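Local coordinates for putative oxidoreductase molybdopterin-binding subunit (Sulfolobus tokodaii, PDB 4ZOH), which binds a molybdenum pterin cytosine dinucleotide cofactor and probably oxidises its substrate as the large subunit of a xanthine oxidase-like enzyme, at residues 58-63 with 225-230; 329-334 with 611-616; 338-343 with 410-415. One frame throughout, in Å; residues are numbered along the deposited sequence.

Interaction 1: residues 58-63 with 225-230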
loop_
_atom_site.group_PDB
_atom_site.type_symbol
_atom_site.label_atom_id
_atom_site.label_comp_id
_atom_site.label_asym_id
_atom_site.label_seq_id
_atom_site.Cartn_x
_atom_site.Cartn_y
_atom_site.Cartn_z
ATOM N N GLU A 58 -2.858 29.008 -10.320
ATOM C CA GLU A 58 -2.049 29.898 -9.423
ATOM C C GLU A 58 -1.472 29.134 -8.264
ATOM O O GLU A 58 -0.425 29.480 -7.778
ATOM C CB GLU A 58 -2.887 31.097 -8.864
ATOM C CG GLU A 58 -3.451 32.022 -9.965
ATOM C CD GLU A 58 -2.397 32.831 -10.762
ATOM O OE1 GLU A 58 -1.156 32.802 -10.483
ATOM O OE2 GLU A 58 -2.830 33.542 -11.717
ATOM N N ASP A 59 -2.166 28.080 -7.851
ATOM C CA ASP A 59 -1.663 27.180 -6.823
ATOM C C ASP A 59 -0.515 26.311 -7.283
ATOM O O ASP A 59 0.188 25.751 -6.457
ATOM C CB ASP A 59 -2.787 26.296 -6.302
ATOM C CG ASP A 59 -3.885 27.089 -5.648
ATOM O OD1 ASP A 59 -3.580 27.939 -4.807
ATOM O OD2 ASP A 59 -5.068 26.853 -5.918
ATOM N N ILE A 60 -0.330 26.193 -8.596
ATOM C CA ILE A 60 0.658 25.306 -9.161
ATOM C C ILE A 60 1.875 26.001 -9.787
ATOM O O ILE A 60 3.039 25.618 -9.564
ATOM C CB ILE A 60 -0.008 24.344 -10.190
ATOM C CG1 ILE A 60 -1.291 23.677 -9.594
ATOM C CG2 ILE A 60 0.990 23.273 -10.642
ATOM C CD1 ILE A 60 -1.043 22.795 -8.372
ATOM N N ASN A 61 1.627 26.975 -10.649
ATOM C CA ASN A 61 2.716 27.595 -11.366
ATOM C C ASN A 61 2.357 29.133 -11.530
ATOM O O ASN A 61 2.187 29.617 -12.663
ATOM C CB ASN A 61 3.000 26.824 -12.694
ATOM C CG ASN A 61 1.726 26.470 -13.447
ATOM O OD1 ASN A 61 1.327 25.278 -13.520
ATOM N ND2 ASN A 61 1.053 27.490 -14.003
ATOM N N PRO A 62 2.181 29.873 -10.382
ATOM C CA PRO A 62 1.832 31.310 -10.434
ATOM C C PRO A 62 2.767 32.051 -11.422
ATOM O O PRO A 62 3.982 31.770 -11.484
ATOM C CB PRO A 62 2.063 31.770 -8.987
ATOM C CG PRO A 62 3.127 30.817 -8.448
ATOM C CD PRO A 62 2.611 29.499 -9.010
ATOM N N GLY A 63 2.186 32.877 -12.281
ATOM C CA GLY A 63 3.023 33.645 -13.190
ATOM C C GLY A 63 3.308 32.912 -14.473
ATOM O O GLY A 63 3.981 33.456 -15.333
ATOM N N GLU A 225 0.600 15.416 -13.754
ATOM C CA GLU A 225 1.547 14.835 -12.839
ATOM C C GLU A 225 2.298 15.902 -12.020
ATOM O O GLU A 225 2.471 15.769 -10.810
ATOM C CB GLU A 225 2.557 13.921 -13.583
ATOM C CG GLU A 225 1.998 12.530 -14.022
ATOM C CD GLU A 225 2.945 11.877 -15.033
ATOM O OE1 GLU A 225 2.963 12.308 -16.173
ATOM O OE2 GLU A 225 3.690 10.951 -14.730
ATOM N N TYR A 226 2.832 16.907 -12.704
ATOM C CA TYR A 226 3.411 18.109 -11.974
ATOM C C TYR A 226 2.446 18.707 -10.952
ATOM O O TYR A 226 2.829 18.949 -9.808
ATOM C CB TYR A 226 3.823 19.190 -12.979
ATOM C CG TYR A 226 5.026 18.833 -13.829
ATOM C CD1 TYR A 226 6.231 18.472 -13.240
ATOM C CD2 TYR A 226 4.937 18.862 -15.225
ATOM C CE1 TYR A 226 7.356 18.227 -13.967
ATOM C CE2 TYR A 226 6.058 18.630 -15.985
ATOM C CZ TYR A 226 7.262 18.336 -15.340
ATOM O OH TYR A 226 8.362 18.073 -16.082
ATOM N N ALA A 227 1.210 18.888 -11.348
ATOM C CA ALA A 227 0.215 19.467 -10.452
ATOM C C ALA A 227 -0.094 18.573 -9.260
ATOM O O ALA A 227 -0.181 19.052 -8.106
ATOM C CB ALA A 227 -1.062 19.832 -11.194
ATOM N N LEU A 228 -0.227 17.269 -9.510
ATOM C CA LEU A 228 -0.575 16.340 -8.425
ATOM C C LEU A 228 0.543 16.358 -7.391
ATOM O O LEU A 228 0.324 16.363 -6.181
ATOM C CB LEU A 228 -0.742 14.895 -8.985
ATOM C CG LEU A 228 -1.345 13.952 -7.954
ATOM C CD1 LEU A 228 -2.822 14.312 -7.699
ATOM C CD2 LEU A 228 -1.197 12.491 -8.466
ATOM N N ALA A 229 1.764 16.395 -7.903
ATOM C CA ALA A 229 2.903 16.337 -7.068
ATOM C C ALA A 229 3.025 17.607 -6.158
ATOM O O ALA A 229 3.308 17.513 -4.952
ATOM C CB ALA A 229 4.088 16.170 -7.915
ATOM N N LYS A 230 2.771 18.755 -6.757
ATOM C CA LYS A 230 2.822 20.013 -6.093
ATOM C C LYS A 230 1.661 20.092 -5.063
ATOM O O LYS A 230 1.868 20.479 -3.955
ATOM C CB LYS A 230 2.661 21.116 -7.153
ATOM C CG LYS A 230 2.385 22.493 -6.536
ATOM C CD LYS A 230 3.725 23.008 -6.010
ATOM C CE LYS A 230 3.893 24.510 -6.289
ATOM N NZ LYS A 230 4.414 25.013 -5.006
#
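The packing of Ile60 on Ala227 and Lys230 is a small apolar contact that sets the loop following strand 54-56 against helix 223-235. No hydrogen bond spans it; the join is van der Waals packing. Two branches of the isoleucine share the work. CG2, anti to its own backbone N, rests against the backbone and methyl of one helical residue, with Ile60 CG2 4.0 Å from Ala227 CB. Beyond CG1, the tip reaches on to the next turn, where Ile60 CD1 lies 3.9 Å from Lys230 CG and equally near the carbonyl O of Ala227. The lysine runs past the isoleucine in the opposite direction, its chain bent from chi2 onward, and brings Lys230 CE to 3.6 Å from Ile60 O. The same methylene also lies near the carbonyl O of Asp59, whose carboxylate turns elsewhere, to a salt bridge with Lys50. Replacing Ile60 with an alanine would probably open a gap above Ala227 and leave the aliphatic part of Lys230 without its apolar neighbour. The helix also meets strand 32-38, Ala227 touching Phe36 and Leu228 touching Val34. A loop after an edge strand here packs on a helix that itself lies on the mixed sheet holding strands 32-38 and 179-183, joining the a/b hammerhead family region to the first molybdopterin-binding region.

Interaction 2: residues 329-334 with 611-616. With MCN (pterin cytosine dinucleotide), chain D.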
loop_
_atom_site.group_PDB
_atom_site.type_symbol
_atom_site.label_atom_id
_atom_site.label_comp_id
_atom_site.label_asym_id
_atom_site.label_seq_id
_atom_site.Cartn_x
_atom_site.Cartn_y
_atom_site.Cartn_z
ATOM N N GLN A 329 3.130 14.568 -29.007
ATOM C CA GLN A 329 4.184 13.812 -28.291
ATOM C C GLN A 329 4.661 12.631 -29.099
ATOM O O GLN A 329 4.031 12.225 -30.035
ATOM C CB GLN A 329 3.608 13.108 -27.044
ATOM C CG GLN A 329 2.735 13.898 -26.151
ATOM C CD GLN A 329 2.112 13.013 -25.059
ATOM O OE1 GLN A 329 0.878 12.977 -24.900
ATOM N NE2 GLN A 329 2.943 12.290 -24.354
ATOM N N SER A 330 5.700 11.984 -28.617
ATOM C CA SER A 330 6.177 10.730 -29.198
ATOM C C SER A 330 4.981 9.779 -29.261
ATOM O O SER A 330 4.215 9.616 -28.283
ATOM C CB SER A 330 7.208 10.097 -28.323
ATOM O OG SER A 330 8.488 10.568 -28.626
ATOM N N TYR A 331 4.830 9.158 -30.428
ATOM C CA TYR A 331 4.051 7.919 -30.576
ATOM C C TYR A 331 4.916 6.917 -31.344
ATOM O O TYR A 331 5.604 7.304 -32.337
ATOM C CB TYR A 331 2.780 8.154 -31.311
ATOM C CG TYR A 331 1.978 6.914 -31.666
ATOM C CD1 TYR A 331 1.555 6.014 -30.647
ATOM C CD2 TYR A 331 1.648 6.627 -32.964
ATOM C CE1 TYR A 331 0.745 4.923 -30.921
ATOM C CE2 TYR A 331 0.864 5.531 -33.272
ATOM C CZ TYR A 331 0.405 4.674 -32.239
ATOM O OH TYR A 331 -0.373 3.569 -32.504
ATOM N N ARG A 332 4.889 5.657 -30.868
ATOM C CA ARG A 332 5.578 4.526 -31.454
ATOM C C ARG A 332 6.291 4.774 -32.786
ATOM O O ARG A 332 5.649 4.887 -33.817
ATOM C CB ARG A 332 4.624 3.305 -31.545
ATOM C CG ARG A 332 5.448 1.999 -31.729
ATOM C CD ARG A 332 4.531 0.778 -31.761
ATOM N NE ARG A 332 5.301 -0.483 -31.606
ATOM C CZ ARG A 332 4.786 -1.586 -31.029
ATOM N NH1 ARG A 332 3.539 -1.540 -30.572
ATOM N NH2 ARG A 332 5.532 -2.689 -30.846
ATOM N N GLY A 333 7.606 4.897 -32.721
ATOM C CA GLY A 333 8.455 5.307 -33.836
ATOM C C GLY A 333 8.954 6.772 -33.779
ATOM O O GLY A 333 10.019 7.054 -34.269
ATOM N N ALA A 334 8.150 7.675 -33.235
ATOM C CA ALA A 334 8.597 9.005 -32.796
ATOM C C ALA A 334 9.343 9.762 -33.943
ATOM O O ALA A 334 10.581 10.037 -33.854
ATOM C CB ALA A 334 9.499 8.838 -31.577
ATOM N N ILE A 611 3.165 -3.700 -36.209
ATOM C CA ILE A 611 2.492 -3.902 -37.490
ATOM C C ILE A 611 1.025 -3.557 -37.455
ATOM O O ILE A 611 0.509 -2.887 -38.388
ATOM C CB ILE A 611 2.716 -5.356 -38.060
ATOM C CG1 ILE A 611 4.155 -5.509 -38.599
ATOM C CG2 ILE A 611 1.811 -5.647 -39.244
ATOM C CD1 ILE A 611 4.648 -6.993 -38.654
ATOM N N VAL A 612 0.324 -4.000 -36.410
ATOM C CA VAL A 612 -1.109 -3.735 -36.356
ATOM C C VAL A 612 -1.401 -2.260 -36.075
ATOM O O VAL A 612 -2.373 -1.713 -36.586
ATOM C CB VAL A 612 -1.824 -4.667 -35.305
ATOM C CG1 VAL A 612 -3.240 -4.204 -34.997
ATOM C CG2 VAL A 612 -1.877 -6.146 -35.815
ATOM N N GLN A 613 -0.583 -1.619 -35.226
ATOM C CA GLN A 613 -0.695 -0.120 -35.096
ATOM C C GLN A 613 -0.460 0.614 -36.450
ATOM O O GLN A 613 -1.273 1.420 -36.875
ATOM C CB GLN A 613 0.224 0.390 -33.959
ATOM C CG GLN A 613 -0.496 0.195 -32.630
ATOM C CD GLN A 613 0.460 0.423 -31.490
ATOM O OE1 GLN A 613 1.646 0.111 -31.595
ATOM N NE2 GLN A 613 -0.038 1.010 -30.398
ATOM N N GLY A 614 0.609 0.228 -37.151
ATOM C CA GLY A 614 0.931 0.851 -38.472
ATOM C C GLY A 614 -0.202 0.628 -39.474
ATOM O O GLY A 614 -0.581 1.557 -40.186
ATOM N N MET A 615 -0.812 -0.583 -39.468
ATOM C CA MET A 615 -1.945 -0.879 -40.380
ATOM C C MET A 615 -3.159 -0.051 -40.008
ATOM O O MET A 615 -3.919 0.432 -40.872
ATOM C CB MET A 615 -2.262 -2.379 -40.282
ATOM C CG MET A 615 -3.608 -2.742 -40.887
ATOM S SD MET A 615 -4.106 -4.485 -40.693
ATOM C CE MET A 615 -2.462 -5.159 -40.498
ATOM N N ALA A 616 -3.400 0.051 -38.697
ATOM C CA ALA A 616 -4.565 0.800 -38.175
ATOM C C ALA A 616 -4.448 2.338 -38.564
ATOM O O ALA A 616 -5.471 3.000 -38.835
ATOM C CB ALA A 616 -4.615 0.676 -36.658
HETATM N N1 MCN D . 14.044 -8.059 -28.737
HETATM C C2 MCN D . 14.903 -9.126 -28.941
HETATM N N3 MCN D . 15.970 -9.032 -29.796
HETATM C C4 MCN D . 16.168 -7.833 -30.470
HETATM C C5 MCN D . 15.311 -6.751 -30.276
HETATM C C6 MCN D . 14.246 -6.851 -29.380
HETATM O O2 MCN D . 14.769 -10.211 -28.366
HETATM N N4 MCN D . 17.198 -7.759 -31.286
HETATM C "C1'" MCN D . 12.947 -8.247 -27.786
HETATM C C2D MCN D . 13.391 -7.784 -26.396
HETATM O "O2'" MCN D . 13.905 -8.819 -25.614
HETATM C "C3'" MCN D . 12.092 -7.359 -25.765
HETATM C C4D MCN D . 11.525 -6.598 -26.891
HETATM O O4D MCN D . 11.859 -7.410 -28.099
HETATM O "O3'" MCN D . 11.262 -8.418 -25.435
HETATM C "C5'" MCN D . 12.366 -5.364 -26.627
HETATM O "O5'" MCN D . 12.342 -4.535 -27.640
HETATM P PA MCN D . 13.360 -3.277 -27.778
HETATM O O1A MCN D . 14.547 -3.225 -26.950
HETATM O O2A MCN D . 13.449 -3.276 -29.278
HETATM O O3A MCN D . 12.207 -2.103 -27.407
HETATM P PB MCN D . 11.898 -1.676 -25.882
HETATM O O1B MCN D . 12.873 -0.569 -25.515
HETATM O O2B MCN D . 11.809 -2.772 -24.913
HETATM O O3B MCN D . 10.479 -1.141 -26.082
HETATM C C10 MCN D . 10.174 0.240 -26.421
HETATM C "C9'" MCN D . 9.209 0.302 -27.580
HETATM C "C8'" MCN D . 8.669 1.616 -27.791
HETATM S "S8'" MCN D . 9.747 2.987 -28.009
HETATM C "C7'" MCN D . 7.335 1.839 -27.956
HETATM S "S7'" MCN D . 6.654 3.437 -28.364
HETATM C "C6'" MCN D . 6.365 0.762 -27.948
HETATM C C7 MCN D . 7.077 -0.611 -28.182
HETATM O "O9'" MCN D . 8.186 -0.651 -27.307
HETATM N "N5'" MCN D . 5.513 0.759 -26.760
HETATM C C4A MCN D . 4.944 -0.410 -26.215
HETATM N "N8'" MCN D . 6.151 -1.736 -27.846
HETATM C C4B MCN D . 5.266 -1.663 -26.812
HETATM N "N1'" MCN D . 4.731 -2.810 -26.384
HETATM C "C2'" MCN D . 3.909 -2.789 -25.338
HETATM N "N2'" MCN D . 3.414 -3.938 -24.927
HETATM N "N3'" MCN D . 3.524 -1.577 -24.676
HETATM C "C4'" MCN D . 4.036 -0.340 -25.130
HETATM O "O4'" MCN D . 3.692 0.738 -24.563
HETATM O O HOH W 1 -2.098 3.615 -34.748
#
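Arg332 and Gln613 meet through one charged hydrogen bond, from Arg332 NH1 to Gln613 OE1, 2.7 Å long and bent to 144° at the hydrogen. The donor stands 33° off the amide's carbonyl plane, and guanidinium and amide are nearly perpendicular. NH1 thus faces helix 600-619, while over one face of the same guanidinium lies the pterin, with Arg332 NH2 3.2 Å from MCN N8'. Nearer the backbone, Arg332 CB packs 3.8 Å from the dithiolene sulfur MCN S7'. The arginine is held extended from CG to NE, and the carbonyl of Gly671 takes the hydrogen of NE. This is the molybdopterin pocket, assembled from both cofactor-binding family regions; the molybdenum is about 6 Å from the Arg332 side chain. One step out, Tyr331 carries the loop to the helix backbone: Tyr331 OH donates to a water at 2.8 Å, and that water donates in turn to Gln613 O over 3.2 Å. The CB of Arg332 sits over the centre of one face of the tyrosine ring. Farther back, Glu672 accepts from Gly333 N and Arg256 NH1 donates to Arg332 O, while basic side chains from the chain of another protein pack on Tyr331 and Gln613.

Interaction 3: residues 338-343 with 410-415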
loop_
_atom_site.group_PDB
_atom_site.type_symbol
_atom_site.label_atom_id
_atom_site.label_comp_id
_atom_site.label_asym_id
_atom_site.label_seq_id
_atom_site.Cartn_x
_atom_site.Cartn_y
_atom_site.Cartn_z
ATOM N N GLU A 338 6.869 8.567 -40.011
ATOM C CA GLU A 338 6.520 9.609 -40.987
ATOM C C GLU A 338 7.559 9.690 -42.123
ATOM O O GLU A 338 7.210 9.671 -43.283
ATOM C CB GLU A 338 6.357 10.948 -40.291
ATOM C CG GLU A 338 5.271 10.954 -39.214
ATOM C CD GLU A 338 5.810 10.606 -37.819
ATOM O OE1 GLU A 338 6.370 9.486 -37.621
ATOM O OE2 GLU A 338 5.651 11.451 -36.877
ATOM N N GLY A 339 8.817 9.748 -41.763
ATOM C CA GLY A 339 9.933 9.840 -42.723
ATOM C C GLY A 339 10.031 8.632 -43.688
ATOM O O GLY A 339 10.122 8.845 -44.886
ATOM N N ILE A 340 10.107 7.390 -43.159
ATOM C CA ILE A 340 9.984 6.155 -43.972
ATOM C C ILE A 340 8.667 6.135 -44.799
ATOM O O ILE A 340 8.698 5.834 -45.982
ATOM C CB ILE A 340 10.187 4.873 -43.121
ATOM C CG1 ILE A 340 11.559 4.853 -42.465
ATOM C CG2 ILE A 340 9.863 3.561 -43.908
ATOM C CD1 ILE A 340 12.705 5.062 -43.469
ATOM N N TYR A 341 7.530 6.519 -44.215
ATOM C CA TYR A 341 6.288 6.580 -44.951
ATOM C C TYR A 341 6.431 7.514 -46.180
ATOM O O TYR A 341 6.000 7.151 -47.303
ATOM C CB TYR A 341 5.173 7.080 -44.059
ATOM C CG TYR A 341 3.899 7.601 -44.742
ATOM C CD1 TYR A 341 2.913 6.742 -45.193
ATOM C CD2 TYR A 341 3.660 8.998 -44.882
ATOM C CE1 TYR A 341 1.731 7.229 -45.805
ATOM C CE2 TYR A 341 2.493 9.483 -45.481
ATOM C CZ TYR A 341 1.517 8.607 -45.944
ATOM O OH TYR A 341 0.284 9.116 -46.520
ATOM N N PHE A 342 6.996 8.725 -45.946
ATOM C CA PHE A 342 7.244 9.645 -47.026
ATOM C C PHE A 342 8.102 9.060 -48.151
ATOM O O PHE A 342 7.620 9.066 -49.288
ATOM C CB PHE A 342 7.744 11.020 -46.509
ATOM C CG PHE A 342 6.673 11.805 -45.715
ATOM C CD1 PHE A 342 5.397 11.894 -46.161
ATOM C CD2 PHE A 342 6.994 12.423 -44.520
ATOM C CE1 PHE A 342 4.430 12.619 -45.452
ATOM C CE2 PHE A 342 6.059 13.153 -43.814
ATOM C CZ PHE A 342 4.769 13.232 -44.251
ATOM N N ILE A 343 9.306 8.541 -47.869
ATOM C CA ILE A 343 10.130 8.013 -48.923
ATOM C C ILE A 343 9.479 6.773 -49.611
ATOM O O ILE A 343 9.547 6.647 -50.837
ATOM C CB ILE A 343 11.608 7.751 -48.510
ATOM C CG1 ILE A 343 12.486 7.483 -49.758
ATOM C CG2 ILE A 343 11.784 6.640 -47.446
ATOM C CD1 ILE A 343 12.464 8.616 -50.794
ATOM N N SER A 410 10.266 -0.872 -47.786
ATOM C CA SER A 410 11.469 -1.217 -47.142
ATOM C C SER A 410 11.784 -0.078 -46.137
ATOM O O SER A 410 11.426 1.079 -46.393
ATOM C CB SER A 410 12.507 -1.290 -48.192
ATOM O OG SER A 410 13.576 -1.909 -47.584
ATOM N N TYR A 411 12.365 -0.404 -44.988
ATOM C CA TYR A 411 12.556 0.612 -43.997
ATOM C C TYR A 411 13.961 0.476 -43.495
ATOM O O TYR A 411 14.590 -0.595 -43.587
ATOM C CB TYR A 411 11.494 0.490 -42.838
ATOM C CG TYR A 411 11.805 -0.622 -41.887
ATOM C CD1 TYR A 411 12.645 -0.409 -40.802
ATOM C CD2 TYR A 411 11.327 -1.971 -42.135
ATOM C CE1 TYR A 411 12.999 -1.464 -39.946
ATOM C CE2 TYR A 411 11.642 -3.019 -41.263
ATOM C CZ TYR A 411 12.457 -2.765 -40.177
ATOM O OH TYR A 411 12.828 -3.778 -39.329
ATOM N N ILE A 412 14.461 1.577 -42.957
ATOM C CA ILE A 412 15.645 1.537 -42.085
ATOM C C ILE A 412 15.282 2.451 -40.887
ATOM O O ILE A 412 14.320 3.196 -41.008
ATOM C CB ILE A 412 16.919 1.945 -42.843
ATOM C CG1 ILE A 412 18.135 1.651 -41.978
ATOM C CG2 ILE A 412 16.812 3.355 -43.446
ATOM C CD1 ILE A 412 19.387 1.189 -42.691
ATOM N N GLU A 413 15.990 2.361 -39.751
ATOM C CA GLU A 413 15.427 2.800 -38.515
ATOM C C GLU A 413 16.566 3.089 -37.580
ATOM O O GLU A 413 17.673 2.586 -37.815
ATOM C CB GLU A 413 14.389 1.725 -38.012
ATOM C CG GLU A 413 14.182 1.439 -36.519
ATOM C CD GLU A 413 13.471 2.560 -35.761
ATOM O OE1 GLU A 413 13.514 3.756 -36.253
ATOM O OE2 GLU A 413 12.888 2.253 -34.666
ATOM N N ILE A 414 16.321 3.928 -36.547
ATOM C CA ILE A 414 17.385 4.315 -35.585
ATOM C C ILE A 414 16.948 3.898 -34.195
ATOM O O ILE A 414 15.837 4.142 -33.828
ATOM C CB ILE A 414 17.765 5.829 -35.685
ATOM C CG1 ILE A 414 16.510 6.701 -35.909
ATOM C CG2 ILE A 414 18.750 6.031 -36.853
ATOM C CD1 ILE A 414 16.703 8.234 -35.790
ATOM N N THR A 415 17.832 3.282 -33.421
ATOM C CA THR A 415 17.387 2.710 -32.145
ATOM C C THR A 415 18.543 2.757 -31.189
ATOM O O THR A 415 19.673 3.008 -31.627
ATOM C CB THR A 415 17.003 1.191 -32.296
ATOM O OG1 THR A 415 18.206 0.417 -32.407
ATOM C CG2 THR A 415 16.017 0.936 -33.463
#
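Ile340 reaches from helix 336-353 to Tyr411 and its neighbours on strand 405-412, and its side chain makes every direct contact within 4.5 Å between 338-343 and 410-415. Its CB is aimed at the strand, and there the chain forks. The CG2 branch, set anti to the backbone N by a chi1 of -60°, presses on the near part of the tyrosine, with Ile340 CG2 3.6 Å from Tyr411 CB; it also lies 3.8 Å from the carbonyl O of Ser410. The other branch reaches the carbonyl two residues on from Ser410: Ile340 CG1 and, at the tip, Ile340 CD1 both lie 3.5 Å from Ile412 O. The tip brushes the Ile412 side chain more loosely. One isoleucine therefore spans three consecutive strand residues, meeting mostly backbone. The tyrosine ring itself swings away, with chi1 at 77°, to meet His571 nearly at right angles. Polar links flank the contact: Glu344, further along the helix, accepts from Ser410 N, and Arg336 at the helix start forms a salt bridge with Glu413, whose OE1 also takes the N-H of Ile414. Helix and strand axes are 8.8 Å apart and run roughly antiparallel, at 143°. The strand lies at the edge of a four-stranded sheet beside strand 568-577; helix 673-688 presents Ile676 to Ile340, and helix 288-304 presents Met304 to Ile412.

Overall arrangement
From the N terminus, interaction 1 comes first, returning the chain at 225-230 to the loop at 58-63 and closing about 100 residues before interaction 2 opens. Interaction 2 then opens at 329-334, and almost at once 338-343 opens interaction 3, which closes at 410-415. Interaction 2 closes only at 611-616, so interaction 3 is nested inside its long loop; none cross. The nested pair have centres about 12 Å apart, and both join the first molybdopterin-binding family region to the second. Interaction 1, centred about 31 Å from interaction 2, ties the hammerhead region to that same first region.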